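Local coordinates for actinorhodin polyketide putative beta-ketoacyl synthase 2 (Streptomyces coelicolor A3, PDB 1TQY), which probably acts as the chain length factor that pairs with a ketosynthase in polyketide assembly on the way to the antibiotic actinorhodin, at residues A279-A284 with A317-R322; R283-A288 with L393-G398; L287-A292 with G321-R326. All blocks are in the same frame, centred on the assembly; numbering follows the deposited sequence.

All three contacts centre on helix 281-292 in the C-terminal half of the chain, and their centres lie about 8 Å from one another. Contacts 1 and 3 pair that helix with helix 310-324, about two turns apart on helix 281-292; contact 2 seats it on strand 391-398. The helices separate along their length, since the nearest CA pair widens from 4.8 Å (Glu282 and Ala319) to 10.3 Å (Leu289 and Val323). Side chains from contacts 2 and 3 meet where the helices have moved apart: Ile285 CG2 approaches Val323 CG1 at 3.9 Å, and Leu393 CD2 approaches Phe324 CZ at 3.7 Å. The sodium ligands, Pro21 and Gln58, belong to none of these segments.

Contact 1: residues A279-A284 with A317-R322; sequences AGLERA and ARAIGR
Glu282 and Ala319 are the residues of segments 279-284 and 317-322 whose CA atoms come nearest, 4.8 Å apart; both segments belong to helices running in broadly the same direction. Such a short spacing depends on a small residue at the crossing, and Ala319 supplies it. Its CB meets the first turn of helix 281-292 directly, lying 3.9 Å from Glu282 N, while the two CB atoms of Glu282 and Ala319 stand 4.2 Å apart. Gly280 occupies the N-cap position of that helix. Its N and O are hydrogen-bonded to Asp270 and Thr268 respectively, which ties the helix start to strand 260-269 and the loop after it.

Leu281 supplies the apolar flank. With CG anti to the backbone N (chi1 178°), its isobutyl group leans over the Ala319 methyl, and Leu281 CD2 comes to 3.8 Å from Ala319 CB. Toward the more exposed side, Glu282 is extended and crosses the Arg322 chain at roughly a right angle. The carboxylate rests mainly against aliphatic carbon: Glu282 OE1 is 3.8 Å from Arg322 CB, and OE2 is 3.7 Å from Arg322 CD. OE2 does lie at the edge of the Arg322 guanidinium, near its plane, but 4.4 Å separates Glu282 OE2 from Arg322 NH1 and the carboxylate and guanidinium planes are 56° apart. The opposite charges lie beyond salt-bridge range and probably attract only weakly. Glu282 OE1 instead forms a salt bridge with Arg286 NE, one turn along its own helix, which probably fixes the carboxylate.

The neighbouring Arg283 turns to the other side, where NH2 hydrogen-bonds the backbone of the other protein chain. This alanine-mediated crossing joins two helices of the outer layer of the C-terminal half in the layered thiolase fold shared by ketosynthases.

Contact 2: residues R283-A288 with L393-G398; sequences RAIRLA and LVLARG
Ile285 and the leucine pair Leu393 and Leu395 form a buried, wholly apolar helix-on-strand contact, by which helix 281-292 lies over strand 391-398 in the C-terminal half of the chain. The separation fits a helix resting on a sheet through its side chains: the nearest CA atoms, those of Ile285 and Leu395, are 7.9 Å apart. No hydrogen bond links the two segments.

Ile285 carries the helix side alone. Its CG2, anti to the backbone N, meets Leu393 alone of the two leucines, with 3.6 Å between Ile285 CG2 and Leu393 CD2. The other branch has CG1 beside the backbone N (chi1 -65°) and is directed mainly at Leu395, placing Ile285 CG1 3.7 Å from Leu395 CD2 and Ile285 CD1 4.0 Å from Leu395 CD1; CG1 also grazes Leu393 CD2. Both leucines cross the isoleucine at about a right angle, so it beds across the pair. Leu393 and Leu395 reach the same helix because they alternate with Val394, whose side chain packs on helix 345-359 instead.

Backbone pairing places the strand between neighbours: Leu393 and Leu395 bond to Phe303, whereas Val394 bonds to Ala406 and Ala396 to Ser404. On the helix side, Ala284 and Ala288 continue the seating onto strand 402-410 by touching Asn403 and Ala405. Helices on both faces of a mixed sheet, with helix 281-292 over one and helix 345-359 over the other, are characteristic of each half of the thiolase fold, here the C-terminal one.

Contact 3: residues L287-A292 with G321-R326; sequences LALNDA and GRVFGR
Leu289 and Val323 point at each other tip to tip between two helices, with 4.2 Å between Leu289 CD1 and Val323 CG1. The wide backbone spacing, 10.3 Å between the CA atoms of Leu289 and Val323, means that the side chains alone bridge the helices here. Leu289 CG stands beside the backbone N and anti to the carbonyl carbon (chi1 -73°), and the chain continues outward to CD1.

That same methyl also meets the Phe324 ring, which it approaches obliquely, Leu289 CD1 lying 4.3 Å from Phe324 CE1. Val323 CG1 lies on the same side of the ring as the leucine methyl, 3.6 Å above the Phe324 plane and over its centre. CG1 thus faces both the leucine and the ring. Val299 and Val329 add further apolar contacts to Phe324.

Gly325, with a phi of 86°, leaves the helical conformation directly after Phe324, so the cluster lies where helix 310-324 gives way to loop. The arrangement is a small apolar cluster between helix 281-292 and the last turn of helix 310-324, two outer-layer helices in a thiolase-type fold.

Contact 1: residues A279-A284 with A317-R322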
ATOM      1  N   ALA B 279     -23.373   6.206   4.209  1.00 40.08           N
ATOM      2  CA  ALA B 279     -22.002   5.741   4.378  1.00 37.55           C
ATOM      3  C   ALA B 279     -22.009   4.226   4.344  1.00 36.34           C
ATOM      4  O   ALA B 279     -23.060   3.604   4.495  1.00 35.03           O
ATOM      5  CB  ALA B 279     -21.437   6.222   5.705  1.00 37.19           C
ATOM      6  N   GLY B 280     -20.834   3.632   4.149  1.00 33.60           N
ATOM      7  CA  GLY B 280     -20.739   2.182   4.090  1.00 30.58           C
ATOM      8  C   GLY B 280     -20.234   1.508   5.357  1.00 29.08           C
ATOM      9  O   GLY B 280     -19.869   0.336   5.317  1.00 31.30           O
ATOM     10  N   LEU B 281     -20.215   2.226   6.480  1.00 27.22           N
ATOM     11  CA  LEU B 281     -19.741   1.656   7.742  1.00 26.37           C
ATOM     12  C   LEU B 281     -20.651   0.532   8.232  1.00 26.93           C
ATOM     13  O   LEU B 281     -20.177  -0.518   8.700  1.00 25.95           O
ATOM     14  CB  LEU B 281     -19.634   2.743   8.825  1.00 24.58           C
ATOM     15  CG  LEU B 281     -19.198   2.314  10.239  1.00 24.61           C
ATOM     16  CD1 LEU B 281     -17.853   1.605  10.148  1.00 26.25           C
ATOM     17  CD2 LEU B 281     -19.086   3.526  11.166  1.00 24.33           C
ATOM     18  N   GLU B 282     -21.960   0.747   8.137  1.00 26.12           N
ATOM     19  CA  GLU B 282     -22.913  -0.269   8.575  1.00 26.52           C
ATOM     20  C   GLU B 282     -22.662  -1.532   7.748  1.00 22.88           C
ATOM     21  O   GLU B 282     -22.526  -2.622   8.296  1.00 24.11           O
ATOM     22  CB  GLU B 282     -24.359   0.214   8.377  1.00 28.16           C
ATOM     23  CG  GLU B 282     -25.423  -0.778   8.862  1.00 31.96           C
ATOM     24  CD  GLU B 282     -26.840  -0.370   8.461  1.00 36.21           C
ATOM     25  OE1 GLU B 282     -27.779  -1.157   8.710  1.00 38.09           O
ATOM     26  OE2 GLU B 282     -27.008   0.735   7.901  1.00 38.64           O
ATOM     27  N   ARG B 283     -22.582  -1.372   6.432  1.00 21.28           N
ATOM     28  CA  ARG B 283     -22.343  -2.518   5.562  1.00 21.86           C
ATOM     29  C   ARG B 283     -21.068  -3.284   5.947  1.00 20.39           C
ATOM     30  O   ARG B 283     -21.083  -4.515   6.017  1.00 20.36           O
ATOM     31  CB  ARG B 283     -22.274  -2.089   4.087  1.00 22.97           C
ATOM     32  CG  ARG B 283     -22.018  -3.259   3.121  1.00 27.87           C
ATOM     33  CD  ARG B 283     -22.321  -2.921   1.655  1.00 31.05           C
ATOM     34  NE  ARG B 283     -21.340  -2.022   1.042  1.00 35.75           N
ATOM     35  CZ  ARG B 283     -21.381  -0.697   1.124  1.00 36.39           C
ATOM     36  NH1 ARG B 283     -22.365  -0.106   1.793  1.00 37.32           N
ATOM     37  NH2 ARG B 283     -20.437   0.032   0.543  1.00 37.38           N
ATOM     38  N   ALA B 284     -19.974  -2.566   6.202  1.00 16.27           N
ATOM     39  CA  ALA B 284     -18.722  -3.216   6.583  1.00 18.54           C
ATOM     40  C   ALA B 284     -18.929  -4.075   7.827  1.00 20.23           C
ATOM     41  O   ALA B 284     -18.489  -5.225   7.888  1.00 22.43           O
ATOM     42  CB  ALA B 284     -17.625  -2.162   6.850  1.00 14.33           C
ATOM     43  N   ALA B 317     -21.974   6.545  15.360  1.00 24.04           N
ATOM     44  CA  ALA B 317     -22.934   6.148  16.386  1.00 24.04           C
ATOM     45  C   ALA B 317     -24.205   5.641  15.719  1.00 24.83           C
ATOM     46  O   ALA B 317     -24.868   4.731  16.211  1.00 24.17           O
ATOM     47  CB  ALA B 317     -23.257   7.335  17.274  1.00 24.27           C
ATOM     48  N   ARG B 318     -24.525   6.240  14.580  1.00 25.58           N
ATOM     49  CA  ARG B 318     -25.710   5.871  13.831  1.00 27.29           C
ATOM     50  C   ARG B 318     -25.529   4.483  13.196  1.00 26.00           C
ATOM     51  O   ARG B 318     -26.448   3.663  13.227  1.00 25.51           O
ATOM     52  CB  ARG B 318     -25.987   6.958  12.787  1.00 30.33           C
ATOM     53  CG  ARG B 318     -27.377   6.972  12.193  1.00 34.97           C
ATOM     54  CD  ARG B 318     -27.738   8.388  11.737  1.00 36.57           C
ATOM     55  NE  ARG B 318     -26.744   8.966  10.840  1.00 38.79           N
ATOM     56  CZ  ARG B 318     -26.164  10.155  11.010  1.00 39.20           C
ATOM     57  NH1 ARG B 318     -26.471  10.910  12.054  1.00 39.35           N
ATOM     58  NH2 ARG B 318     -25.273  10.596  10.129  1.00 39.32           N
ATOM     59  N   ALA B 319     -24.347   4.194  12.653  1.00 23.91           N
ATOM     60  CA  ALA B 319     -24.130   2.883  12.051  1.00 22.15           C
ATOM     61  C   ALA B 319     -24.154   1.808  13.126  1.00 22.40           C
ATOM     62  O   ALA B 319     -24.760   0.747  12.946  1.00 23.85           O
ATOM     63  CB  ALA B 319     -22.803   2.843  11.286  1.00 22.26           C
ATOM     64  N   ILE B 320     -23.496   2.068  14.250  1.00 22.09           N
ATOM     65  CA  ILE B 320     -23.485   1.095  15.346  1.00 23.06           C
ATOM     66  C   ILE B 320     -24.923   0.849  15.830  1.00 23.03           C
ATOM     67  O   ILE B 320     -25.331  -0.296  16.034  1.00 24.04           O
ATOM     68  CB  ILE B 320     -22.605   1.590  16.524  1.00 22.79           C
ATOM     69  CG1 ILE B 320     -21.154   1.735  16.050  1.00 23.20           C
ATOM     70  CG2 ILE B 320     -22.667   0.598  17.686  1.00 23.12           C
ATOM     71  CD1 ILE B 320     -20.214   2.331  17.075  1.00 23.68           C
ATOM     72  N   GLY B 321     -25.695   1.925  15.992  1.00 23.92           N
ATOM     73  CA  GLY B 321     -27.073   1.787  16.446  1.00 22.67           C
ATOM     74  C   GLY B 321     -27.930   0.945  15.517  1.00 23.74           C
ATOM     75  O   GLY B 321     -28.753   0.140  15.962  1.00 19.92           O
ATOM     76  N   ARG B 322     -27.737   1.132  14.216  1.00 25.24           N
ATOM     77  CA  ARG B 322     -28.494   0.382  13.227  1.00 26.81           C
ATOM     78  C   ARG B 322     -28.186  -1.111  13.253  1.00 26.19           C
ATOM     79  O   ARG B 322     -29.042  -1.933  12.926  1.00 25.97           O
ATOM     80  CB  ARG B 322     -28.241   0.960  11.829  1.00 28.93           C
ATOM     81  CG  ARG B 322     -28.800   2.362  11.694  1.00 32.92           C
ATOM     82  CD  ARG B 322     -28.450   3.051  10.380  1.00 37.98           C
ATOM     83  NE  ARG B 322     -29.121   4.351  10.305  1.00 42.53           N
ATOM     84  CZ  ARG B 322     -28.931   5.251   9.348  1.00 44.96           C
ATOM     85  NH1 ARG B 322     -28.079   5.001   8.362  1.00 46.76           N
ATOM     86  NH2 ARG B 322     -29.579   6.410   9.395  1.00 47.19           N
TER

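Contact 2: residues R283-A288 with L393-G398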
ATOM      1  N   ARG B 283     -22.582  -1.372   6.432  1.00 21.28           N
ATOM      2  CA  ARG B 283     -22.343  -2.518   5.562  1.00 21.86           C
ATOM      3  C   ARG B 283     -21.068  -3.284   5.947  1.00 20.39           C
ATOM      4  O   ARG B 283     -21.083  -4.515   6.017  1.00 20.36           O
ATOM      5  CB  ARG B 283     -22.274  -2.089   4.087  1.00 22.97           C
ATOM      6  CG  ARG B 283     -22.018  -3.259   3.121  1.00 27.87           C
ATOM      7  CD  ARG B 283     -22.321  -2.921   1.655  1.00 31.05           C
ATOM      8  NE  ARG B 283     -21.340  -2.022   1.042  1.00 35.75           N
ATOM      9  CZ  ARG B 283     -21.381  -0.697   1.124  1.00 36.39           C
ATOM     10  NH1 ARG B 283     -22.365  -0.106   1.793  1.00 37.32           N
ATOM     11  NH2 ARG B 283     -20.437   0.032   0.543  1.00 37.38           N
ATOM     12  N   ALA B 284     -19.974  -2.566   6.202  1.00 16.27           N
ATOM     13  CA  ALA B 284     -18.722  -3.216   6.583  1.00 18.54           C
ATOM     14  C   ALA B 284     -18.929  -4.075   7.827  1.00 20.23           C
ATOM     15  O   ALA B 284     -18.489  -5.225   7.888  1.00 22.43           O
ATOM     16  CB  ALA B 284     -17.625  -2.162   6.850  1.00 14.33           C
ATOM     17  N   ILE B 285     -19.609  -3.517   8.825  1.00 20.28           N
ATOM     18  CA  ILE B 285     -19.866  -4.254  10.052  1.00 22.19           C
ATOM     19  C   ILE B 285     -20.606  -5.562   9.785  1.00 23.52           C
ATOM     20  O   ILE B 285     -20.173  -6.633  10.217  1.00 22.80           O
ATOM     21  CB  ILE B 285     -20.706  -3.447  11.038  1.00 20.18           C
ATOM     22  CG1 ILE B 285     -19.930  -2.212  11.495  1.00 19.25           C
ATOM     23  CG2 ILE B 285     -21.082  -4.341  12.216  1.00 20.54           C
ATOM     24  CD1 ILE B 285     -20.780  -1.209  12.230  1.00 19.25           C
ATOM     25  N   ARG B 286     -21.718  -5.475   9.066  1.00 23.66           N
ATOM     26  CA  ARG B 286     -22.500  -6.673   8.776  1.00 25.31           C
ATOM     27  C   ARG B 286     -21.729  -7.666   7.916  1.00 25.55           C
ATOM     28  O   ARG B 286     -21.940  -8.876   8.012  1.00 25.61           O
ATOM     29  CB  ARG B 286     -23.806  -6.315   8.072  1.00 25.37           C
ATOM     30  CG  ARG B 286     -24.754  -5.502   8.894  1.00 25.74           C
ATOM     31  CD  ARG B 286     -25.961  -5.087   8.066  1.00 25.87           C
ATOM     32  NE  ARG B 286     -26.847  -4.258   8.868  1.00 28.13           N
ATOM     33  CZ  ARG B 286     -27.643  -4.723   9.825  1.00 29.60           C
ATOM     34  NH1 ARG B 286     -27.680  -6.025  10.093  1.00 27.88           N
ATOM     35  NH2 ARG B 286     -28.377  -3.876  10.537  1.00 31.14           N
ATOM     36  N   LEU B 287     -20.849  -7.155   7.065  1.00 25.34           N
ATOM     37  CA  LEU B 287     -20.047  -8.024   6.213  1.00 25.91           C
ATOM     38  C   LEU B 287     -19.066  -8.779   7.105  1.00 25.37           C
ATOM     39  O   LEU B 287     -18.902  -9.991   6.986  1.00 25.42           O
ATOM     40  CB  LEU B 287     -19.288  -7.203   5.168  1.00 26.70           C
ATOM     41  CG  LEU B 287     -19.713  -7.330   3.702  1.00 29.37           C
ATOM     42  CD1 LEU B 287     -21.189  -7.640   3.585  1.00 29.68           C
ATOM     43  CD2 LEU B 287     -19.343  -6.051   2.960  1.00 26.23           C
ATOM     44  N   ALA B 288     -18.428  -8.052   8.014  1.00 25.60           N
ATOM     45  CA  ALA B 288     -17.472  -8.661   8.926  1.00 25.14           C
ATOM     46  C   ALA B 288     -18.148  -9.704   9.818  1.00 25.69           C
ATOM     47  O   ALA B 288     -17.574 -10.760  10.082  1.00 26.05           O
ATOM     48  CB  ALA B 288     -16.791  -7.581   9.786  1.00 23.76           C
ATOM     49  N   LEU B 393     -15.983  -6.315  18.345  1.00 22.18           N
ATOM     50  CA  LEU B 393     -15.985  -5.776  16.987  1.00 22.81           C
ATOM     51  C   LEU B 393     -15.083  -4.540  17.053  1.00 22.33           C
ATOM     52  O   LEU B 393     -15.206  -3.723  17.966  1.00 23.32           O
ATOM     53  CB  LEU B 393     -17.398  -5.353  16.539  1.00 20.68           C
ATOM     54  CG  LEU B 393     -17.446  -4.576  15.209  1.00 19.95           C
ATOM     55  CD1 LEU B 393     -17.167  -5.516  14.055  1.00 18.85           C
ATOM     56  CD2 LEU B 393     -18.820  -3.904  15.015  1.00 21.33           C
ATOM     57  N   VAL B 394     -14.157  -4.431  16.104  1.00 22.60           N
ATOM     58  CA  VAL B 394     -13.235  -3.298  16.028  1.00 22.17           C
ATOM     59  C   VAL B 394     -13.523  -2.571  14.719  1.00 23.07           C
ATOM     60  O   VAL B 394     -13.652  -3.197  13.668  1.00 23.77           O
ATOM     61  CB  VAL B 394     -11.751  -3.762  16.058  1.00 22.19           C
ATOM     62  CG1 VAL B 394     -10.812  -2.554  15.935  1.00 22.45           C
ATOM     63  CG2 VAL B 394     -11.467  -4.499  17.368  1.00 22.13           C
ATOM     64  N   LEU B 395     -13.629  -1.249  14.794  1.00 21.28           N
ATOM     65  CA  LEU B 395     -13.943  -0.413  13.635  1.00 21.20           C
ATOM     66  C   LEU B 395     -12.876   0.636  13.351  1.00 21.99           C
ATOM     67  O   LEU B 395     -12.266   1.176  14.271  1.00 21.52           O
ATOM     68  CB  LEU B 395     -15.263   0.313  13.886  1.00 19.94           C
ATOM     69  CG  LEU B 395     -16.449  -0.594  14.195  1.00 20.86           C
ATOM     70  CD1 LEU B 395     -17.699   0.235  14.409  1.00 18.65           C
ATOM     71  CD2 LEU B 395     -16.628  -1.561  13.040  1.00 18.88           C
ATOM     72  N   ALA B 396     -12.669   0.948  12.080  1.00 21.49           N
ATOM     73  CA  ALA B 396     -11.694   1.970  11.728  1.00 22.23           C
ATOM     74  C   ALA B 396     -12.127   2.623  10.436  1.00 22.42           C
ATOM     75  O   ALA B 396     -12.655   1.955   9.557  1.00 22.70           O
ATOM     76  CB  ALA B 396     -10.308   1.354  11.550  1.00 22.17           C
ATOM     77  N   ARG B 397     -11.954   3.935  10.325  1.00 22.48           N
ATOM     78  CA  ARG B 397     -12.308   4.590   9.075  1.00 23.03           C
ATOM     79  C   ARG B 397     -11.117   5.375   8.609  1.00 22.21           C
ATOM     80  O   ARG B 397     -10.282   5.787   9.405  1.00 19.72           O
ATOM     81  CB  ARG B 397     -13.479   5.553   9.233  1.00 22.76           C
ATOM     82  CG  ARG B 397     -14.726   4.924   9.774  1.00 25.52           C
ATOM     83  CD  ARG B 397     -15.177   5.701  10.987  1.00 28.64           C
ATOM     84  NE  ARG B 397     -16.233   6.628  10.642  1.00 28.62           N
ATOM     85  CZ  ARG B 397     -16.745   7.542  11.460  1.00 27.29           C
ATOM     86  NH1 ARG B 397     -16.303   7.689  12.707  1.00 22.48           N
ATOM     87  NH2 ARG B 397     -17.731   8.294  11.014  1.00 23.44           N
ATOM     88  N   GLY B 398     -11.043   5.570   7.305  1.00 22.25           N
ATOM     89  CA  GLY B 398      -9.952   6.336   6.752  1.00 22.67           C
ATOM     90  C   GLY B 398     -10.537   7.513   6.007  1.00 24.47           C
ATOM     91  O   GLY B 398     -11.606   7.413   5.409  1.00 24.51           O
TER

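Contact 3: residues L287-A292 with G321-R326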
ATOM      1  N   LEU B 287     -20.849  -7.155   7.065  1.00 25.34           N
ATOM      2  CA  LEU B 287     -20.047  -8.024   6.213  1.00 25.91           C
ATOM      3  C   LEU B 287     -19.066  -8.779   7.105  1.00 25.37           C
ATOM      4  O   LEU B 287     -18.902  -9.991   6.986  1.00 25.42           O
ATOM      5  CB  LEU B 287     -19.288  -7.203   5.168  1.00 26.70           C
ATOM      6  CG  LEU B 287     -19.713  -7.330   3.702  1.00 29.37           C
ATOM      7  CD1 LEU B 287     -21.189  -7.640   3.585  1.00 29.68           C
ATOM      8  CD2 LEU B 287     -19.343  -6.051   2.960  1.00 26.23           C
ATOM      9  N   ALA B 288     -18.428  -8.052   8.014  1.00 25.60           N
ATOM     10  CA  ALA B 288     -17.472  -8.661   8.926  1.00 25.14           C
ATOM     11  C   ALA B 288     -18.148  -9.704   9.818  1.00 25.69           C
ATOM     12  O   ALA B 288     -17.574 -10.760  10.082  1.00 26.05           O
ATOM     13  CB  ALA B 288     -16.791  -7.581   9.786  1.00 23.76           C
ATOM     14  N   LEU B 289     -19.356  -9.415  10.293  1.00 26.14           N
ATOM     15  CA  LEU B 289     -20.071 -10.365  11.152  1.00 26.70           C
ATOM     16  C   LEU B 289     -20.423 -11.647  10.410  1.00 27.13           C
ATOM     17  O   LEU B 289     -20.378 -12.730  10.993  1.00 28.46           O
ATOM     18  CB  LEU B 289     -21.344  -9.727  11.708  1.00 25.71           C
ATOM     19  CG  LEU B 289     -21.155  -8.673  12.796  1.00 26.28           C
ATOM     20  CD1 LEU B 289     -22.515  -8.117  13.196  1.00 26.82           C
ATOM     21  CD2 LEU B 289     -20.458  -9.292  14.004  1.00 23.77           C
ATOM     22  N   ASN B 290     -20.776 -11.522   9.131  1.00 27.56           N
ATOM     23  CA  ASN B 290     -21.127 -12.683   8.306  1.00 31.00           C
ATOM     24  C   ASN B 290     -19.924 -13.575   8.058  1.00 30.60           C
ATOM     25  O   ASN B 290     -20.020 -14.804   8.082  1.00 30.16           O
ATOM     26  CB  ASN B 290     -21.659 -12.248   6.942  1.00 34.67           C
ATOM     27  CG  ASN B 290     -23.092 -11.800   6.992  1.00 39.63           C
ATOM     28  OD1 ASN B 290     -23.956 -12.504   7.524  1.00 43.10           O
ATOM     29  ND2 ASN B 290     -23.366 -10.627   6.425  1.00 42.23           N
ATOM     30  N   ASP B 291     -18.801 -12.932   7.777  1.00 29.87           N
ATOM     31  CA  ASP B 291     -17.556 -13.627   7.515  1.00 30.32           C
ATOM     32  C   ASP B 291     -17.229 -14.462   8.751  1.00 29.92           C
ATOM     33  O   ASP B 291     -16.774 -15.597   8.643  1.00 31.19           O
ATOM     34  CB  ASP B 291     -16.468 -12.586   7.227  1.00 29.78           C
ATOM     35  CG  ASP B 291     -15.142 -13.204   6.842  1.00 30.66           C
ATOM     36  OD1 ASP B 291     -15.137 -14.332   6.308  1.00 30.90           O
ATOM     37  OD2 ASP B 291     -14.105 -12.542   7.059  1.00 29.10           O
ATOM     38  N   ALA B 292     -17.510 -13.901   9.919  1.00 29.90           N
ATOM     39  CA  ALA B 292     -17.242 -14.560  11.190  1.00 29.94           C
ATOM     40  C   ALA B 292     -18.318 -15.572  11.565  1.00 31.07           C
ATOM     41  O   ALA B 292     -18.126 -16.366  12.480  1.00 31.81           O
ATOM     42  CB  ALA B 292     -17.117 -13.519  12.284  1.00 27.86           C
ATOM     43  N   GLY B 321     -25.695   1.925  15.992  1.00 23.92           N
ATOM     44  CA  GLY B 321     -27.073   1.787  16.446  1.00 22.67           C
ATOM     45  C   GLY B 321     -27.930   0.945  15.517  1.00 23.74           C
ATOM     46  O   GLY B 321     -28.753   0.140  15.962  1.00 19.92           O
ATOM     47  N   ARG B 322     -27.737   1.132  14.216  1.00 25.24           N
ATOM     48  CA  ARG B 322     -28.494   0.382  13.227  1.00 26.81           C
ATOM     49  C   ARG B 322     -28.186  -1.111  13.253  1.00 26.19           C
ATOM     50  O   ARG B 322     -29.042  -1.933  12.926  1.00 25.97           O
ATOM     51  CB  ARG B 322     -28.241   0.960  11.829  1.00 28.93           C
ATOM     52  CG  ARG B 322     -28.800   2.362  11.694  1.00 32.92           C
ATOM     53  CD  ARG B 322     -28.450   3.051  10.380  1.00 37.98           C
ATOM     54  NE  ARG B 322     -29.121   4.351  10.305  1.00 42.53           N
ATOM     55  CZ  ARG B 322     -28.931   5.251   9.348  1.00 44.96           C
ATOM     56  NH1 ARG B 322     -28.079   5.001   8.362  1.00 46.76           N
ATOM     57  NH2 ARG B 322     -29.579   6.410   9.395  1.00 47.19           N
ATOM     58  N   VAL B 323     -26.979  -1.476  13.661  1.00 24.55           N
ATOM     59  CA  VAL B 323     -26.639  -2.894  13.707  1.00 24.36           C
ATOM     60  C   VAL B 323     -26.992  -3.553  15.045  1.00 24.93           C
ATOM     61  O   VAL B 323     -27.590  -4.630  15.072  1.00 25.00           O
ATOM     62  CB  VAL B 323     -25.134  -3.121  13.412  1.00 24.65           C
ATOM     63  CG1 VAL B 323     -24.786  -4.608  13.530  1.00 22.28           C
ATOM     64  CG2 VAL B 323     -24.806  -2.612  12.024  1.00 22.52           C
ATOM     65  N   PHE B 324     -26.645  -2.898  16.145  1.00 23.59           N
ATOM     66  CA  PHE B 324     -26.908  -3.452  17.464  1.00 24.13           C
ATOM     67  C   PHE B 324     -28.045  -2.767  18.228  1.00 23.87           C
ATOM     68  O   PHE B 324     -28.345  -3.161  19.355  1.00 24.32           O
ATOM     69  CB  PHE B 324     -25.625  -3.392  18.302  1.00 23.49           C
ATOM     70  CG  PHE B 324     -24.417  -3.941  17.596  1.00 23.34           C
ATOM     71  CD1 PHE B 324     -24.190  -5.312  17.528  1.00 23.03           C
ATOM     72  CD2 PHE B 324     -23.523  -3.085  16.969  1.00 22.30           C
ATOM     73  CE1 PHE B 324     -23.083  -5.824  16.836  1.00 23.96           C
ATOM     74  CE2 PHE B 324     -22.414  -3.582  16.276  1.00 23.19           C
ATOM     75  CZ  PHE B 324     -22.193  -4.954  16.210  1.00 19.87           C
ATOM     76  N   GLY B 325     -28.674  -1.756  17.628  1.00 24.60           N
ATOM     77  CA  GLY B 325     -29.750  -1.034  18.307  1.00 23.44           C
ATOM     78  C   GLY B 325     -29.142   0.059  19.164  1.00 25.12           C
ATOM     79  O   GLY B 325     -27.993  -0.067  19.590  1.00 25.57           O
ATOM     80  N   ARG B 326     -29.871   1.138  19.424  1.00 24.12           N
ATOM     81  CA  ARG B 326     -29.298   2.206  20.247  1.00 24.88           C
ATOM     82  C   ARG B 326     -29.042   1.708  21.675  1.00 24.31           C
ATOM     83  O   ARG B 326     -29.862   0.982  22.248  1.00 22.23           O
ATOM     84  CB  ARG B 326     -30.205   3.446  20.200  1.00 27.13           C
ATOM     85  CG  ARG B 326     -30.135   4.154  18.829  1.00 28.15           C
ATOM     86  CD  ARG B 326     -31.283   5.131  18.602  1.00 26.84           C
ATOM     87  NE  ARG B 326     -31.337   6.183  19.607  1.00 27.75           N
ATOM     88  CZ  ARG B 326     -30.570   7.270  19.612  1.00 26.42           C
ATOM     89  NH1 ARG B 326     -29.669   7.473  18.660  1.00 25.74           N
ATOM     90  NH2 ARG B 326     -30.714   8.167  20.572  1.00 24.37           N
TER